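Local coordinates for DUF7790 domain-containing protein (PDB 6ULO) that is of unknown function but has a Rossmann-like alpha/beta fold of the NADP-binding clan and is probably membrane-attached in its natural, untruncated form, at residues Gln61-Val66 and Ser248-Arg253; Gly219-Ser224 and Gln281-Phe286. One frame throughout, in Å; residues are numbered along the deposited sequence. Where two conformers were deposited one is given.

Contact 1. Residues Gln61-Val66 and Ser248-Arg253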
loop_
_atom_site.group_PDB
_atom_site.type_symbol
_atom_site.label_atom_id
_atom_site.label_comp_id
_atom_site.label_asym_id
_atom_site.label_seq_id
_atom_site.Cartn_x
_atom_site.Cartn_y
_atom_site.Cartn_z
ATOM N N GLN A 61 -10.072 5.954 8.311
ATOM C CA GLN A 61 -9.671 7.277 8.767
ATOM C C GLN A 61 -9.191 7.233 10.216
ATOM O O GLN A 61 -9.820 6.623 11.093
ATOM C CB GLN A 61 -10.801 8.290 8.599
ATOM C CG GLN A 61 -12.066 7.973 9.362
ATOM C CD GLN A 61 -13.158 8.954 9.025
ATOM O OE1 GLN A 61 -12.899 9.969 8.379
ATOM N NE2 GLN A 61 -14.390 8.658 9.442
ATOM N N ASN A 62 -8.021 7.838 10.451
ATOM C CA ASN A 62 -7.457 8.000 11.790
ATOM C C ASN A 62 -7.088 6.698 12.487
ATOM O O ASN A 62 -6.827 6.718 13.682
ATOM C CB ASN A 62 -8.364 8.843 12.683
ATOM C CG ASN A 62 -8.587 10.201 12.111
ATOM O OD1 ASN A 62 -7.659 10.827 11.610
ATOM N ND2 ASN A 62 -9.828 10.668 12.157
ATOM N N LEU A 63 -6.994 5.560 11.788
ATOM C CA LEU A 63 -6.556 4.333 12.471
ATOM C C LEU A 63 -5.134 4.426 13.012
ATOM O O LEU A 63 -4.813 3.758 14.004
ATOM C CB LEU A 63 -6.667 3.133 11.534
ATOM C CG LEU A 63 -8.063 2.618 11.289
ATOM C CD1 LEU A 63 -7.973 1.434 10.350
ATOM C CD2 LEU A 63 -8.748 2.229 12.577
ATOM N N GLY A 64 -4.270 5.214 12.369
ATOM C CA GLY A 64 -2.919 5.454 12.847
ATOM C C GLY A 64 -2.108 4.163 12.860
ATOM O O GLY A 64 -2.346 3.221 12.087
ATOM N N ASN A 65 -1.123 4.124 13.759
ATOM C CA ASN A 65 -0.205 2.994 13.854
ATOM C C ASN A 65 0.559 2.783 12.553
ATOM O O ASN A 65 0.648 3.715 11.741
ATOM C CB ASN A 65 -0.931 1.738 14.339
ATOM C CG ASN A 65 -1.386 1.886 15.789
ATOM O OD1 ASN A 65 -0.578 2.132 16.673
ATOM N ND2 ASN A 65 -2.665 1.774 16.025
ATOM N N VAL A 66 1.156 1.611 12.351
ATOM C CA VAL A 66 2.010 1.399 11.181
ATOM C C VAL A 66 1.170 0.936 9.993
ATOM O O VAL A 66 0.180 0.206 10.144
ATOM C CB VAL A 66 3.168 0.430 11.525
ATOM C CG1 VAL A 66 4.033 0.120 10.304
ATOM C CG2 VAL A 66 4.005 1.034 12.651
ATOM N N SER A 248 -8.293 -2.019 16.624
ATOM C CA SER A 248 -9.001 -1.438 15.488
ATOM C C SER A 248 -8.307 -1.705 14.158
ATOM O O SER A 248 -8.852 -1.365 13.116
ATOM C CB SER A 248 -9.130 0.070 15.678
ATOM O OG SER A 248 -7.839 0.649 15.726
ATOM N N SER A 249 -7.156 -2.362 14.167
ATOM C CA SER A 249 -6.349 -2.554 12.962
ATOM C C SER A 249 -7.140 -3.300 11.895
ATOM O O SER A 249 -7.859 -4.256 12.210
ATOM C CB SER A 249 -5.111 -3.392 13.311
ATOM O OG SER A 249 -4.348 -2.798 14.349
ATOM N N LEU A 250 -6.972 -2.900 10.619
ATOM C CA LEU A 250 -7.727 -3.472 9.500
ATOM C C LEU A 250 -6.832 -4.040 8.407
ATOM O O LEU A 250 -5.771 -3.477 8.087
ATOM C CB LEU A 250 -8.606 -2.400 8.808
ATOM C CG LEU A 250 -9.767 -1.866 9.613
ATOM C CD1 LEU A 250 -10.544 -0.847 8.779
ATOM C CD2 LEU A 250 -10.679 -3.012 10.060
ATOM N N VAL A 251 -7.287 -5.153 7.836
ATOM C CA VAL A 251 -6.938 -5.585 6.486
ATOM C C VAL A 251 -7.768 -4.793 5.494
ATOM O O VAL A 251 -8.979 -4.629 5.694
ATOM C CB VAL A 251 -7.260 -7.082 6.304
ATOM C CG1 VAL A 251 -7.040 -7.521 4.859
ATOM C CG2 VAL A 251 -6.488 -7.974 7.285
ATOM N N VAL A 252 -7.156 -4.363 4.399
ATOM C CA VAL A 252 -7.851 -3.835 3.241
ATOM C C VAL A 252 -7.524 -4.724 2.046
ATOM O O VAL A 252 -6.353 -4.994 1.763
ATOM C CB VAL A 252 -7.415 -2.389 2.959
ATOM C CG1 VAL A 252 -8.081 -1.874 1.651
ATOM C CG2 VAL A 252 -7.685 -1.494 4.156
ATOM N N ARG A 253 -8.557 -5.156 1.310
ATOM C CA ARG A 253 -8.352 -5.979 0.122
ATOM C C ARG A 253 -9.446 -5.645 -0.887
ATOM O O ARG A 253 -10.448 -4.983 -0.574
ATOM C CB ARG A 253 -8.406 -7.493 0.448
ATOM C CG ARG A 253 -9.775 -7.956 0.924
ATOM C CD ARG A 253 -9.907 -9.454 1.006
ATOM N NE ARG A 253 -9.010 -10.065 1.987
ATOM C CZ ARG A 253 -9.297 -10.277 3.268
ATOM N NH1 ARG A 253 -10.450 -9.877 3.787
ATOM N NH2 ARG A 253 -8.405 -10.898 4.057
HETATM O O HOH W 1 -5.198 0.995 14.455
#

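Contact 2. Residues Gly219-Ser224 and Gln281-Phe286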
loop_
_atom_site.group_PDB
_atom_site.type_symbol
_atom_site.label_atom_id
_atom_site.label_comp_id
_atom_site.label_asym_id
_atom_site.label_seq_id
_atom_site.Cartn_x
_atom_site.Cartn_y
_atom_site.Cartn_z
ATOM N N GLY A 219 -1.480 -0.835 12.019
ATOM C CA GLY A 219 -2.834 -0.328 11.920
ATOM C C GLY A 219 -3.603 -0.740 10.688
ATOM O O GLY A 219 -4.831 -0.934 10.742
ATOM N N ILE A 220 -2.895 -0.865 9.568
ATOM C CA ILE A 220 -3.512 -1.283 8.312
ATOM C C ILE A 220 -2.530 -2.173 7.575
ATOM O O ILE A 220 -1.341 -1.837 7.470
ATOM C CB ILE A 220 -3.842 -0.072 7.406
ATOM C CG1 ILE A 220 -4.920 0.828 8.026
ATOM C CG2 ILE A 220 -4.298 -0.578 5.996
ATOM C CD1 ILE A 220 -5.196 2.072 7.248
ATOM N N ILE A 221 -3.021 -3.290 7.038
ATOM C CA ILE A 221 -2.283 -4.036 6.032
ATOM C C ILE A 221 -3.128 -4.110 4.765
ATOM O O ILE A 221 -4.299 -4.519 4.811
ATOM C CB ILE A 221 -1.778 -5.406 6.541
ATOM C CG1 ILE A 221 -0.858 -6.031 5.502
ATOM C CG2 ILE A 221 -2.928 -6.345 6.954
ATOM C CD1 ILE A 221 0.006 -7.141 6.061
ATOM N N TYR A 222 -2.565 -3.661 3.640
ATOM C CA TYR A 222 -3.271 -3.600 2.364
ATOM C C TYR A 222 -2.717 -4.661 1.422
ATOM O O TYR A 222 -1.508 -4.699 1.155
ATOM C CB TYR A 222 -3.111 -2.196 1.761
ATOM C CG TYR A 222 -3.517 -2.091 0.287
ATOM C CD1 TYR A 222 -4.868 -1.944 -0.099
ATOM C CD2 TYR A 222 -2.561 -2.140 -0.714
ATOM C CE1 TYR A 222 -5.209 -1.825 -1.446
ATOM C CE2 TYR A 222 -2.914 -2.002 -2.059
ATOM C CZ TYR A 222 -4.239 -1.854 -2.412
ATOM O OH TYR A 222 -4.552 -1.754 -3.736
ATOM N N PHE A 223 -3.600 -5.524 0.926
ATOM C CA PHE A 223 -3.247 -6.613 0.025
ATOM C C PHE A 223 -3.662 -6.383 -1.415
ATOM O O PHE A 223 -3.422 -7.258 -2.235
ATOM C CB PHE A 223 -3.877 -7.925 0.477
ATOM C CG PHE A 223 -3.403 -8.396 1.829
ATOM C CD1 PHE A 223 -2.043 -8.525 2.121
ATOM C CD2 PHE A 223 -4.329 -8.733 2.827
ATOM C CE1 PHE A 223 -1.626 -9.010 3.377
ATOM C CE2 PHE A 223 -3.908 -9.217 4.071
ATOM C CZ PHE A 223 -2.572 -9.351 4.335
ATOM N N SER A 224 -4.363 -5.286 -1.736
ATOM C CA SER A 224 -4.993 -5.178 -3.050
ATOM C C SER A 224 -5.811 -6.441 -3.279
ATOM O O SER A 224 -6.413 -6.931 -2.327
ATOM C CB SER A 224 -3.935 -4.864 -4.122
ATOM O OG SER A 224 -4.550 -4.673 -5.392
ATOM N N GLN A 281 -11.495 -5.865 7.167
ATOM C CA GLN A 281 -11.598 -6.955 8.130
ATOM C C GLN A 281 -10.600 -6.657 9.229
ATOM O O GLN A 281 -9.435 -6.382 8.936
ATOM C CB GLN A 281 -11.222 -8.279 7.453
ATOM C CG GLN A 281 -11.142 -9.479 8.375
ATOM C CD GLN A 281 -10.859 -10.776 7.633
ATOM O OE1 GLN A 281 -10.375 -10.763 6.483
ATOM N NE2 GLN A 281 -11.166 -11.903 8.280
ATOM N N LYS A 282 -11.011 -6.730 10.482
ATOM C CA LYS A 282 -10.007 -6.525 11.531
ATOM C C LYS A 282 -8.882 -7.544 11.393
ATOM O O LYS A 282 -9.129 -8.724 11.123
ATOM C CB LYS A 282 -10.650 -6.614 12.922
ATOM C CG LYS A 282 -11.416 -5.344 13.328
ATOM C CD LYS A 282 -11.987 -5.432 14.727
ATOM C CE LYS A 282 -12.537 -4.087 15.186
ATOM N NZ LYS A 282 -13.150 -4.159 16.532
ATOM N N ILE A 283 -7.629 -7.092 11.574
ATOM C CA ILE A 283 -6.516 -8.045 11.471
ATOM C C ILE A 283 -6.648 -9.158 12.505
ATOM O O ILE A 283 -6.356 -10.326 12.218
ATOM C CB ILE A 283 -5.144 -7.354 11.558
ATOM C CG1 ILE A 283 -5.016 -6.228 10.550
ATOM C CG2 ILE A 283 -4.064 -8.357 11.279
ATOM C CD1 ILE A 283 -3.669 -5.511 10.591
ATOM N N SER A 284 -7.138 -8.834 13.704
ATOM C CA SER A 284 -7.359 -9.886 14.702
ATOM C C SER A 284 -8.360 -10.924 14.201
ATOM O O SER A 284 -8.191 -12.130 14.443
ATOM C CB SER A 284 -7.868 -9.274 16.003
ATOM O OG SER A 284 -9.115 -8.641 15.780
ATOM N N ASN A 285 -9.423 -10.473 13.527
ATOM C CA ASN A 285 -10.396 -11.394 12.941
ATOM C C ASN A 285 -9.741 -12.235 11.850
ATOM O O ASN A 285 -9.897 -13.463 11.813
ATOM C CB ASN A 285 -11.587 -10.583 12.406
ATOM C CG ASN A 285 -12.665 -11.458 11.755
ATOM O OD1 ASN A 285 -12.468 -11.967 10.658
ATOM N ND2 ASN A 285 -13.814 -11.616 12.426
ATOM N N PHE A 286 -8.944 -11.603 11.000
ATOM C CA PHE A 286 -8.252 -12.333 9.947
ATOM C C PHE A 286 -7.325 -13.391 10.530
ATOM O O PHE A 286 -7.228 -14.486 9.990
ATOM C CB PHE A 286 -7.488 -11.328 9.084
ATOM C CG PHE A 286 -6.853 -11.899 7.842
ATOM C CD1 PHE A 286 -7.547 -12.794 7.022
ATOM C CD2 PHE A 286 -5.576 -11.484 7.455
ATOM C CE1 PHE A 286 -6.978 -13.267 5.845
ATOM C CE2 PHE A 286 -5.003 -11.947 6.266
ATOM C CZ PHE A 286 -5.709 -12.833 5.452
#

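Contact 1. Residues Gln61-Val66 and Ser248-Arg253
At the end of a Rossmann-like sheet where its parallel strands 66-69 and 249-255 begin, Leu63, in the loop between helix 57-60 and strand 66-69, reaches over to Ser248 and Leu250. The two branches of Leu63 divide the work. CD1 lies against the Leu250 side chain, 3.8 Å from Leu250 CD1, while CD2 meets Ser248, 3.6 Å from Ser248 O and equally near its OG. With CG anti to the carbonyl carbon (chi1 -75°) and the chain extended beyond it (chi2 -180°), the forked end of Leu63 is carried across to both residues. The leucine side chains meet at about a right angle, so one methyl, Leu63 CD1, rests across the CB-CG-CD1 side of Leu250. Strand 218-222 runs between strands 66-69 and 249-255, in the 3-2-1-4-5 order of parallel strands that marks a Rossmann-like sheet; the Leu63 side chain thus reaches past strand 218-222, touching Ile220, to the strand beyond it. No direct hydrogen bond joins the two segments, whose closest CA atoms, those of Leu63 and Ser249, are 6.9 Å apart. A water bridges them instead. It donates to Leu63 O at 2.8 Å, accepts from Asn65 ND2 at 3.1 Å and is hydrogen-bonded to Ser248 OG at 3.0 Å. Ser248 OG sits between its own backbone N and carbonyl carbon (chi1 62°), where it meets both the CD2 methyl of Leu63 and the water. Leu250 also packs on Val280 and Lys282 of strand 277-282.

Contact 2. Residues Gly219-Ser224 and Gln281-Phe286
Ile221 and Phe223 face Ile283 and Phe286 in a wholly apolar, buried contact between residues 219-224, on strand 218-222, and the first turn of helix 283-291. The isoleucines touch through Ile221 CG2 and Ile283 CD1, 3.8 Å apart, and their side chains lie nearly perpendicular. Ile283 CG1 is anti to its carbonyl carbon (chi1 -53°), and the extended continuation presents CD1 to the strand. Between the phenylalanines the approach is centred on CE2 of each ring: Phe223 CE2 and Phe286 CE2 are 3.7 Å apart. The ring centroids are 6.0 Å apart and the planes inclined at 58°, so the rings meet at a slant with little overlap. In the Rossmann-like sheet strand 249-255 lies between strands 218-222 and 277-282, and the latter passes directly into the helix, with Lys282 as its N-cap residue; the helix start thus packs over the intervening strand, and both Ile221 and Phe223 also meet Ile240 of helix 234-241. Away from this apolar cluster, Lys282 and Ser284 form the partly exposed side, where Lys282 makes a salt bridge with Glu247. A separate, buried polar link lies within 281-286: Gln281 NE2 donates to Asn285 OD1 at 2.7 Å, an almost straight bond (169°) in the carbonyl plane of the acceptor. Gln281 OE1 accepts from Arg253 NH1 and Asn285 ND2 is bonded to Lys320 O, which gives both amides two partners and fixes their rotation.

Overall arrangement
The two contacts adjoin on one mixed sheet, which both reach, with centres about 7 Å apart. Their segments alternate along the chain: 61-66, 219-224, 248-253, then 281-286. In space strand 218-222 of contact 2 runs beside strand 249-255 of contact 1, which in turn pairs with the antiparallel strand 277-282. Two probable backbone hydrogen bonds join the contacts, from Gly219 N to Val66 O and from Val251 N to Gln281 O, each at 2.7 Å. Val251 also packs on Phe223, Ile283 and Phe286, and Arg253 forms a cation-pi contact with Phe286. The middle of the Rossmann-like sheet is thus assembled from chain regions far apart in sequence.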